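PDB 4QDG: putative adhesin from Bacteroides thetaiotaomicron, which probably serves as an outer-membrane-anchored lipoprotein component of fimbria-like pili, in the FimB/Mfa2 family of the fimbrillin superfamily, and binds magnesium ions. Local coordinates for residues L84-L92 against R119-Y127; M147-Q158 against V216-L226. One frame throughout, in Å; residues are numbered along the deposited sequence. Where two conformers were deposited one is given.

Contact 1. Residues L84-L92 against R119-Y127; sequences LACNKSSFL and RRKNLHGLY. With MG (magnesium ion), chain C.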
loop_
_atom_site.group_PDB
_atom_site.type_symbol
_atom_site.label_atom_id
_atom_site.label_comp_id
_atom_site.label_asym_id
_atom_site.label_seq_id
_atom_site.Cartn_x
_atom_site.Cartn_y
_atom_site.Cartn_z
ATOM N N LEU A 84 -11.284 -5.122 -1.726
ATOM C CA LEU A 84 -12.475 -4.491 -1.152
ATOM C C LEU A 84 -13.615 -5.479 -0.939
ATOM O O LEU A 84 -14.418 -5.270 -0.044
ATOM C CB LEU A 84 -12.995 -3.380 -2.084
ATOM C CG LEU A 84 -12.683 -1.930 -1.800
ATOM C CD1 LEU A 84 -13.656 -1.053 -2.511
ATOM C CD2 LEU A 84 -12.808 -1.604 -0.354
ATOM N N ALA A 85 -13.714 -6.514 -1.804
ATOM C CA ALA A 85 -14.821 -7.476 -1.878
ATOM C C ALA A 85 -14.792 -8.627 -0.876
ATOM O O ALA A 85 -15.846 -8.926 -0.316
ATOM C CB ALA A 85 -14.913 -8.055 -3.284
ATOM N N CYS A 86 -13.651 -9.319 -0.692
ATOM C CA CYS A 86 -13.630 -10.484 0.210
ATOM C C CYS A 86 -13.748 -10.083 1.697
ATOM O O CYS A 86 -13.658 -8.900 2.034
ATOM C CB CYS A 86 -12.420 -11.385 -0.043
ATOM S SG CYS A 86 -10.856 -10.766 0.624
ATOM N N ASN A 87 -14.009 -11.083 2.564
ATOM C CA ASN A 87 -14.181 -10.920 4.013
ATOM C C ASN A 87 -12.873 -10.493 4.726
ATOM O O ASN A 87 -12.944 -9.950 5.832
ATOM C CB ASN A 87 -14.741 -12.217 4.642
ATOM C CG ASN A 87 -13.968 -13.485 4.327
ATOM O OD1 ASN A 87 -13.867 -13.924 3.174
ATOM N ND2 ASN A 87 -13.454 -14.138 5.355
ATOM N N LYS A 88 -11.697 -10.720 4.092
ATOM C CA LYS A 88 -10.376 -10.354 4.635
ATOM C C LYS A 88 -10.117 -8.822 4.599
ATOM O O LYS A 88 -9.264 -8.336 5.345
ATOM C CB LYS A 88 -9.241 -11.060 3.866
ATOM C CG LYS A 88 -9.316 -12.567 3.749
ATOM C CD LYS A 88 -8.270 -13.033 2.739
ATOM C CE LYS A 88 -8.470 -14.469 2.318
ATOM N NZ LYS A 88 -7.512 -14.871 1.254
ATOM N N SER A 89 -10.853 -8.086 3.733
ATOM C CA SER A 89 -10.737 -6.650 3.468
ATOM C C SER A 89 -10.484 -5.760 4.700
ATOM O O SER A 89 -11.070 -5.955 5.764
ATOM C CB SER A 89 -11.974 -6.137 2.747
ATOM O OG SER A 89 -11.703 -4.843 2.242
ATOM N N SER A 90 -9.614 -4.773 4.524
ATOM C CA SER A 90 -9.288 -3.795 5.556
ATOM C C SER A 90 -9.951 -2.418 5.250
ATOM O O SER A 90 -10.015 -1.556 6.127
ATOM C CB SER A 90 -7.777 -3.650 5.669
ATOM O OG SER A 90 -7.189 -4.897 5.998
ATOM N N PHE A 91 -10.447 -2.222 4.010
ATOM C CA PHE A 91 -11.026 -0.949 3.593
ATOM C C PHE A 91 -12.514 -1.066 3.225
ATOM O O PHE A 91 -13.026 -2.168 3.021
ATOM C CB PHE A 91 -10.218 -0.364 2.417
ATOM C CG PHE A 91 -8.787 0.022 2.744
ATOM C CD1 PHE A 91 -7.791 -0.949 2.853
ATOM C CD2 PHE A 91 -8.431 1.353 2.908
ATOM C CE1 PHE A 91 -6.485 -0.601 3.170
ATOM C CE2 PHE A 91 -7.112 1.707 3.203
ATOM C CZ PHE A 91 -6.146 0.727 3.325
ATOM N N LEU A 92 -13.210 0.076 3.180
ATOM C CA LEU A 92 -14.636 0.111 2.843
ATOM C C LEU A 92 -14.945 1.207 1.853
ATOM O O LEU A 92 -14.369 2.294 1.925
ATOM C CB LEU A 92 -15.509 0.361 4.101
ATOM C CG LEU A 92 -15.436 -0.623 5.269
ATOM C CD1 LEU A 92 -16.008 -0.010 6.528
ATOM C CD2 LEU A 92 -16.183 -1.898 4.950
ATOM N N ARG A 119 -5.333 -8.592 15.555
ATOM C CA ARG A 119 -5.615 -9.611 14.557
ATOM C C ARG A 119 -5.968 -8.978 13.200
ATOM O O ARG A 119 -5.968 -9.685 12.194
ATOM C CB ARG A 119 -6.741 -10.531 15.074
ATOM C CG ARG A 119 -6.246 -11.368 16.261
ATOM C CD ARG A 119 -7.298 -11.848 17.227
ATOM N NE ARG A 119 -8.093 -10.802 17.886
ATOM C CZ ARG A 119 -7.745 -10.122 18.976
ATOM N NH1 ARG A 119 -6.529 -10.263 19.498
ATOM N NH2 ARG A 119 -8.588 -9.249 19.517
ATOM N N ARG A 120 -6.208 -7.641 13.155
ATOM C CA ARG A 120 -6.552 -6.922 11.914
ATOM C C ARG A 120 -5.508 -5.830 11.537
ATOM O O ARG A 120 -5.660 -5.211 10.487
ATOM C CB ARG A 120 -7.950 -6.277 12.033
ATOM C CG ARG A 120 -9.080 -7.279 12.308
ATOM C CD ARG A 120 -10.432 -6.700 11.979
ATOM N NE ARG A 120 -10.532 -6.429 10.548
ATOM C CZ ARG A 120 -11.435 -5.637 9.987
ATOM N NH1 ARG A 120 -12.345 -5.022 10.731
ATOM N NH2 ARG A 120 -11.431 -5.449 8.673
ATOM N N LYS A 121 -4.456 -5.619 12.358
ATOM C CA LYS A 121 -3.454 -4.573 12.100
ATOM C C LYS A 121 -2.695 -4.786 10.790
ATOM O O LYS A 121 -2.406 -3.804 10.095
ATOM C CB LYS A 121 -2.474 -4.395 13.266
ATOM C CG LYS A 121 -3.093 -3.722 14.487
ATOM C CD LYS A 121 -2.025 -3.369 15.503
ATOM C CE LYS A 121 -2.604 -3.008 16.827
ATOM N NZ LYS A 121 -1.577 -3.118 17.899
ATOM N N ASN A 122 -2.402 -6.048 10.434
ATOM C CA ASN A 122 -1.715 -6.352 9.179
ATOM C C ASN A 122 -2.766 -6.226 8.062
ATOM O O ASN A 122 -3.632 -7.097 7.924
ATOM C CB ASN A 122 -1.056 -7.744 9.233
ATOM C CG ASN A 122 -0.201 -8.057 8.045
ATOM O OD1 ASN A 122 0.072 -7.207 7.200
ATOM N ND2 ASN A 122 0.295 -9.271 7.984
ATOM N N LEU A 123 -2.735 -5.101 7.331
ATOM C CA LEU A 123 -3.758 -4.737 6.358
ATOM C C LEU A 123 -3.738 -5.608 5.125
ATOM O O LEU A 123 -2.672 -5.942 4.589
ATOM C CB LEU A 123 -3.671 -3.241 5.938
ATOM C CG LEU A 123 -3.542 -2.177 7.051
ATOM C CD1 LEU A 123 -3.374 -0.788 6.456
ATOM C CD2 LEU A 123 -4.725 -2.206 8.031
ATOM N N HIS A 124 -4.949 -5.956 4.670
ATOM C CA HIS A 124 -5.189 -6.712 3.437
ATOM C C HIS A 124 -4.902 -5.754 2.269
ATOM O O HIS A 124 -5.349 -4.607 2.296
ATOM C CB HIS A 124 -6.646 -7.232 3.435
ATOM C CG HIS A 124 -7.028 -8.126 2.281
ATOM N ND1 HIS A 124 -6.454 -9.384 2.107
ATOM C CD2 HIS A 124 -8.002 -7.965 1.347
ATOM C CE1 HIS A 124 -7.046 -9.904 1.039
ATOM N NE2 HIS A 124 -7.985 -9.091 0.555
ATOM N N GLY A 125 -4.132 -6.211 1.288
ATOM C CA GLY A 125 -3.764 -5.428 0.110
ATOM C C GLY A 125 -4.923 -4.680 -0.520
ATOM O O GLY A 125 -6.023 -5.225 -0.646
ATOM N N LEU A 126 -4.703 -3.397 -0.836
ATOM C CA LEU A 126 -5.698 -2.565 -1.505
ATOM C C LEU A 126 -5.122 -2.170 -2.847
ATOM O O LEU A 126 -3.998 -1.676 -2.915
ATOM C CB LEU A 126 -6.121 -1.336 -0.663
ATOM C CG LEU A 126 -7.192 -0.438 -1.303
ATOM C CD1 LEU A 126 -8.548 -1.158 -1.356
ATOM C CD2 LEU A 126 -7.299 0.890 -0.572
ATOM N N TYR A 127 -5.858 -2.472 -3.921
ATOM C CA TYR A 127 -5.431 -2.212 -5.296
ATOM C C TYR A 127 -6.440 -1.338 -6.009
ATOM O O TYR A 127 -7.621 -1.348 -5.673
ATOM C CB TYR A 127 -5.191 -3.528 -6.063
ATOM C CG TYR A 127 -4.134 -4.409 -5.426
ATOM C CD1 TYR A 127 -4.446 -5.244 -4.356
ATOM C CD2 TYR A 127 -2.827 -4.418 -5.901
ATOM C CE1 TYR A 127 -3.473 -6.035 -3.745
ATOM C CE2 TYR A 127 -1.858 -5.261 -5.340
ATOM C CZ TYR A 127 -2.181 -6.049 -4.245
ATOM O OH TYR A 127 -1.237 -6.865 -3.658
HETATM MG MG MG C . -9.426 -10.089 -0.752
HETATM O O HOH W 1 -6.622 -6.188 8.305
HETATM O O HOH W 2 -8.185 -4.440 2.098
#
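Ser90 and His124 bring the two backbones to 5.5 Å between CA atoms, where the chain leaving a type I turn, Cys86 to Ser89, meets the irregular stretch 119-127. His124 is the hub. Its CG stands anti to the backbone N (chi1 -175°), which sends the ring toward the turn, and NE2 binds the magnesium ion at 2.2 Å. Cys86 SG binds the same ion at 2.1 Å; Asp36 and Cys37 complete the protein ligands. Lys88 CB lies over one face of the His124 ring in a CH-pi contact, 3.8 Å from the ring centroid. The backbone N of His124 gives a nearly straight hydrogen bond (169°) to Ser90 OG at 2.8 Å. That hydroxyl also donates to a water that in turn hydrogen-bonds to the carbonyls of Arg120 and Asn122, while a second water joins Ser90 N to His124 O. Farther along, Leu126 CD2 sits squarely over the Phe91 ring, 3.6 Å from its centroid. Arg120 reaches Asp111 in a salt bridge. Strand 107-110 packs on Phe91 and Leu123, helix 113-116 touches Ser90, Arg120 and Leu123, and strand 140-159 receives Phe91 at Thr150 and Leu126 at Asn149.

Contact 2. Residues M147-Q158 against V216-L226; sequences MKNTNNIRVVLQ and VAYAELSTSRL. With MG (magnesium ion), chain D.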
loop_
_atom_site.group_PDB
_atom_site.type_symbol
_atom_site.label_atom_id
_atom_site.label_comp_id
_atom_site.label_asym_id
_atom_site.label_seq_id
_atom_site.Cartn_x
_atom_site.Cartn_y
_atom_site.Cartn_z
HETATM N N MSE A 147 -2.575 -0.398 -9.297
HETATM C CA MSE A 147 -1.502 -0.108 -8.360
HETATM C C MSE A 147 -1.883 -0.581 -6.973
HETATM O O MSE A 147 -3.053 -0.767 -6.711
HETATM C CB MSE A 147 -1.109 1.370 -8.353
HETATM C CG MSE A 147 -2.186 2.317 -7.835
HETATM SE SE MSE A 147 -1.367 4.008 -7.338
HETATM C CE MSE A 147 -0.999 3.544 -5.625
ATOM N N LYS A 148 -0.882 -0.802 -6.108
ATOM C CA LYS A 148 -1.061 -1.254 -4.731
ATOM C C LYS A 148 -1.007 -0.020 -3.804
ATOM O O LYS A 148 -0.082 0.783 -3.909
ATOM C CB LYS A 148 0.037 -2.285 -4.403
ATOM C CG LYS A 148 -0.081 -2.928 -3.033
ATOM C CD LYS A 148 0.934 -4.024 -2.874
ATOM C CE LYS A 148 0.900 -4.653 -1.504
ATOM N NZ LYS A 148 2.083 -5.545 -1.318
ATOM N N ASN A 149 -2.001 0.140 -2.931
ATOM C CA ASN A 149 -2.096 1.291 -2.013
ATOM C C ASN A 149 -1.528 1.013 -0.627
ATOM O O ASN A 149 -1.319 1.963 0.124
ATOM C CB ASN A 149 -3.569 1.727 -1.826
ATOM C CG ASN A 149 -4.186 2.376 -3.039
ATOM O OD1 ASN A 149 -3.512 2.984 -3.856
ATOM N ND2 ASN A 149 -5.498 2.342 -3.127
ATOM N N THR A 150 -1.336 -0.274 -0.258
ATOM C CA THR A 150 -0.865 -0.603 1.084
ATOM C C THR A 150 0.656 -0.839 1.078
ATOM O O THR A 150 1.253 -1.133 0.025
ATOM C CB THR A 150 -1.656 -1.805 1.648
ATOM O OG1 THR A 150 -1.647 -2.860 0.685
ATOM C CG2 THR A 150 -3.101 -1.446 2.033
ATOM N N ASN A 151 1.267 -0.712 2.265
ATOM C CA ASN A 151 2.695 -0.841 2.491
ATOM C C ASN A 151 2.997 -1.593 3.759
ATOM O O ASN A 151 2.227 -1.556 4.714
ATOM C CB ASN A 151 3.330 0.562 2.594
ATOM C CG ASN A 151 3.300 1.329 1.312
ATOM O OD1 ASN A 151 4.115 1.119 0.403
ATOM N ND2 ASN A 151 2.309 2.170 1.182
ATOM N N ASN A 152 4.135 -2.247 3.772
ATOM C CA ASN A 152 4.659 -2.932 4.947
ATOM C C ASN A 152 6.026 -2.346 5.211
ATOM O O ASN A 152 6.838 -2.268 4.296
ATOM C CB ASN A 152 4.715 -4.475 4.789
ATOM C CG ASN A 152 5.032 -5.153 6.110
ATOM O OD1 ASN A 152 4.187 -5.229 6.989
ATOM N ND2 ASN A 152 6.294 -5.525 6.335
ATOM N N ILE A 153 6.237 -1.847 6.431
ATOM C CA ILE A 153 7.501 -1.238 6.844
ATOM C C ILE A 153 8.047 -2.045 8.035
ATOM O O ILE A 153 7.380 -2.151 9.053
ATOM C CB ILE A 153 7.329 0.284 7.167
ATOM C CG1 ILE A 153 6.869 1.043 5.921
ATOM C CG2 ILE A 153 8.647 0.902 7.681
ATOM C CD1 ILE A 153 5.730 1.957 6.077
ATOM N N ARG A 154 9.222 -2.646 7.846
ATOM C CA ARG A 154 9.919 -3.394 8.880
ATOM C C ARG A 154 11.026 -2.486 9.426
ATOM O O ARG A 154 11.940 -2.119 8.706
ATOM C CB ARG A 154 10.457 -4.748 8.363
ATOM C CG ARG A 154 11.255 -5.585 9.396
ATOM C CD ARG A 154 11.719 -6.886 8.748
ATOM N NE ARG A 154 12.565 -7.740 9.592
ATOM C CZ ARG A 154 12.135 -8.752 10.348
ATOM N NH1 ARG A 154 10.834 -9.012 10.451
ATOM N NH2 ARG A 154 13.001 -9.500 11.023
ATOM N N VAL A 155 10.903 -2.103 10.709
ATOM C CA VAL A 155 11.853 -1.251 11.402
ATOM C C VAL A 155 12.742 -2.129 12.239
ATOM O O VAL A 155 12.242 -2.894 13.052
ATOM C CB VAL A 155 11.136 -0.152 12.238
ATOM C CG1 VAL A 155 12.152 0.758 12.918
ATOM C CG2 VAL A 155 10.182 0.674 11.351
ATOM N N VAL A 156 14.071 -2.014 12.059
ATOM C CA VAL A 156 15.044 -2.800 12.802
ATOM C C VAL A 156 15.953 -1.883 13.641
ATOM O O VAL A 156 16.399 -0.844 13.163
ATOM C CB VAL A 156 15.854 -3.732 11.865
ATOM C CG1 VAL A 156 17.004 -4.432 12.602
ATOM C CG2 VAL A 156 14.945 -4.772 11.209
ATOM N N LEU A 157 16.182 -2.270 14.913
ATOM C CA LEU A 157 17.106 -1.596 15.824
ATOM C C LEU A 157 18.256 -2.545 16.051
ATOM O O LEU A 157 18.037 -3.685 16.449
ATOM C CB LEU A 157 16.448 -1.160 17.142
ATOM C CG LEU A 157 15.138 -0.373 17.077
ATOM C CD1 LEU A 157 14.693 -0.005 18.454
ATOM C CD2 LEU A 157 15.287 0.891 16.214
ATOM N N GLN A 158 19.476 -2.112 15.678
ATOM C CA GLN A 158 20.685 -2.921 15.740
ATOM C C GLN A 158 21.811 -2.195 16.443
ATOM O O GLN A 158 22.107 -1.064 16.103
ATOM C CB GLN A 158 21.120 -3.274 14.319
ATOM C CG GLN A 158 22.377 -4.170 14.241
ATOM C CD GLN A 158 22.528 -4.845 12.904
ATOM O OE1 GLN A 158 21.567 -4.978 12.129
ATOM N NE2 GLN A 158 23.728 -5.332 12.628
ATOM N N VAL A 216 18.883 -8.391 17.010
ATOM C CA VAL A 216 18.282 -7.108 16.715
ATOM C C VAL A 216 16.820 -7.122 17.150
ATOM O O VAL A 216 16.224 -8.186 17.313
ATOM C CB VAL A 216 18.449 -6.754 15.199
ATOM C CG1 VAL A 216 19.905 -6.829 14.772
ATOM C CG2 VAL A 216 17.597 -7.632 14.308
ATOM N N ALA A 217 16.258 -5.936 17.303
ATOM C CA ALA A 217 14.843 -5.721 17.587
ATOM C C ALA A 217 14.160 -5.396 16.268
ATOM O O ALA A 217 14.753 -4.720 15.412
ATOM C CB ALA A 217 14.682 -4.567 18.580
ATOM N N TYR A 218 12.928 -5.847 16.083
ATOM C CA TYR A 218 12.198 -5.504 14.863
ATOM C C TYR A 218 10.758 -5.230 15.191
ATOM O O TYR A 218 10.248 -5.757 16.177
ATOM C CB TYR A 218 12.310 -6.600 13.767
ATOM C CG TYR A 218 11.431 -7.807 14.007
ATOM C CD1 TYR A 218 10.109 -7.830 13.565
ATOM C CD2 TYR A 218 11.920 -8.928 14.662
ATOM C CE1 TYR A 218 9.281 -8.928 13.813
ATOM C CE2 TYR A 218 11.102 -10.034 14.917
ATOM C CZ TYR A 218 9.780 -10.024 14.497
ATOM O OH TYR A 218 8.974 -11.103 14.752
ATOM N N ALA A 219 10.111 -4.422 14.345
ATOM C CA ALA A 219 8.697 -4.102 14.341
ATOM C C ALA A 219 8.198 -4.014 12.885
ATOM O O ALA A 219 8.816 -3.358 12.048
ATOM C CB ALA A 219 8.435 -2.796 15.057
ATOM N N GLU A 220 7.088 -4.693 12.594
ATOM C CA GLU A 220 6.459 -4.655 11.290
ATOM C C GLU A 220 5.209 -3.789 11.386
ATOM O O GLU A 220 4.345 -4.058 12.222
ATOM C CB GLU A 220 6.134 -6.054 10.806
ATOM C CG GLU A 220 7.343 -6.977 10.788
ATOM C CD GLU A 220 7.746 -7.540 9.440
ATOM O OE1 GLU A 220 7.316 -7.002 8.397
ATOM O OE2 GLU A 220 8.493 -8.540 9.435
ATOM N N LEU A 221 5.126 -2.736 10.564
ATOM C CA LEU A 221 3.971 -1.839 10.555
ATOM C C LEU A 221 3.348 -1.855 9.158
ATOM O O LEU A 221 4.058 -1.846 8.160
ATOM C CB LEU A 221 4.390 -0.408 10.959
ATOM C CG LEU A 221 4.925 -0.212 12.354
ATOM C CD1 LEU A 221 6.415 0.066 12.303
ATOM C CD2 LEU A 221 4.182 0.914 13.032
ATOM N N SER A 222 2.032 -1.919 9.094
ATOM C CA SER A 222 1.253 -2.031 7.869
ATOM C C SER A 222 0.426 -0.742 7.708
ATOM O O SER A 222 -0.311 -0.376 8.610
ATOM C CB SER A 222 0.372 -3.284 7.954
ATOM O OG SER A 222 -0.489 -3.411 6.843
ATOM N N THR A 223 0.625 -0.008 6.610
ATOM C CA THR A 223 -0.025 1.301 6.453
ATOM C C THR A 223 -0.749 1.431 5.124
ATOM O O THR A 223 -0.593 0.604 4.220
ATOM C CB THR A 223 1.033 2.452 6.550
ATOM O OG1 THR A 223 1.790 2.525 5.338
ATOM C CG2 THR A 223 1.996 2.331 7.774
ATOM N N SER A 224 -1.483 2.528 4.986
ATOM C CA SER A 224 -2.162 2.874 3.749
ATOM C C SER A 224 -1.118 3.598 2.828
ATOM O O SER A 224 0.094 3.474 3.048
ATOM C CB SER A 224 -3.400 3.717 4.056
ATOM O OG SER A 224 -4.130 4.085 2.905
ATOM N N ARG A 225 -1.580 4.325 1.805
ATOM C CA ARG A 225 -0.718 4.932 0.786
ATOM C C ARG A 225 0.277 5.990 1.318
ATOM O O ARG A 225 -0.070 6.899 2.089
ATOM C CB ARG A 225 -1.566 5.522 -0.349
ATOM C CG ARG A 225 -0.799 5.745 -1.624
ATOM C CD ARG A 225 -1.634 6.368 -2.704
ATOM N NE ARG A 225 -0.848 6.610 -3.921
ATOM C CZ ARG A 225 -1.302 7.272 -4.980
ATOM N NH1 ARG A 225 -2.523 7.794 -4.974
ATOM N NH2 ARG A 225 -0.528 7.444 -6.043
ATOM N N LEU A 226 1.526 5.845 0.869
ATOM C CA LEU A 226 2.626 6.770 1.138
ATOM C C LEU A 226 2.688 7.780 -0.013
ATOM O O LEU A 226 2.881 7.389 -1.169
ATOM C CB LEU A 226 3.943 6.016 1.270
ATOM C CG LEU A 226 4.062 5.058 2.463
ATOM C CD1 LEU A 226 5.380 4.237 2.363
ATOM C CD2 LEU A 226 3.931 5.839 3.799
HETATM MG MG MG D . 4.097 1.599 -1.872
HETATM O O HOH W 3 2.322 0.446 -2.284
HETATM O O HOH W 4 2.293 3.749 -1.208
#
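Val216 packs at one end of an antiparallel strand pair, 213-223 with 140-159, in a protein whose family is placed in the transthyretin clan; the axes of 151-158 and 216-223 approach to 4.6 Å. Val216 CG2 meets Val156 CG1, and its CG1 lies along the Gln158 side chain. Ala217 starts the hydrogen-bonded pairs, with Leu157, their CB atoms touching on the face that strand 170-176 covers. Tyr218 turns to the other face. Arg154 has two conformers; in the one given, extended from CG to NE, its guanidinium lies flat over one face of the Tyr218 ring, planes 18° apart, in an offset cation-pi stack with Arg154 CZ 4.2 Å from the ring centroid. Ala219 pairs with Val155. Glu220 divides its carboxylate: OE2 takes a salt bridge from Arg154 NH1 of that conformer at 2.6 Å, from above the carboxylate plane, while OE1 accepts from Asn152 ND2 at 2.7 Å, nearly along the C-O axis. Leu221 CD1 packs against Val155 CG2, and Thr223 closes the regular pairing opposite Asn151. Ser224 O accepts from both Thr223 OG1 and Asn151 ND2. Arg225, salt-bridged to Asp274, has the selenomethionine methyl of Met147 over its guanidinium face. Leu226 flanks the Asn151 amide, whose OD1 binds magnesium at 2.3 Å and Trp279 NE1; Leu226 N and Asn151 ND2 donate to one water, at 3.0 Å and 2.9 Å.

How the contacts relate
Contact 1 and contact 2 have centres about 16 Å apart and adjoin directly through residues 119-127. Two probable hydrogen bonds join them: Asn149 N with Leu126 O at 2.7 Å, and Leu123 N with Ser222 OG at 2.9 Å. Thr150 OG1 also packs against Gly125 CA at 3.4 Å. Thus the loop carrying His124 meets the break at Asn149-Thr150 and Ser222 of strand 213-223. Each contact supplies ligands to a different magnesium ion: Cys86 and His124 to one, Asn151 to the other, where the carbonyl oxygens of Leu273 and Glu276 also bind. The two magnesium ions are 17.9 Å apart, and the sites are separate.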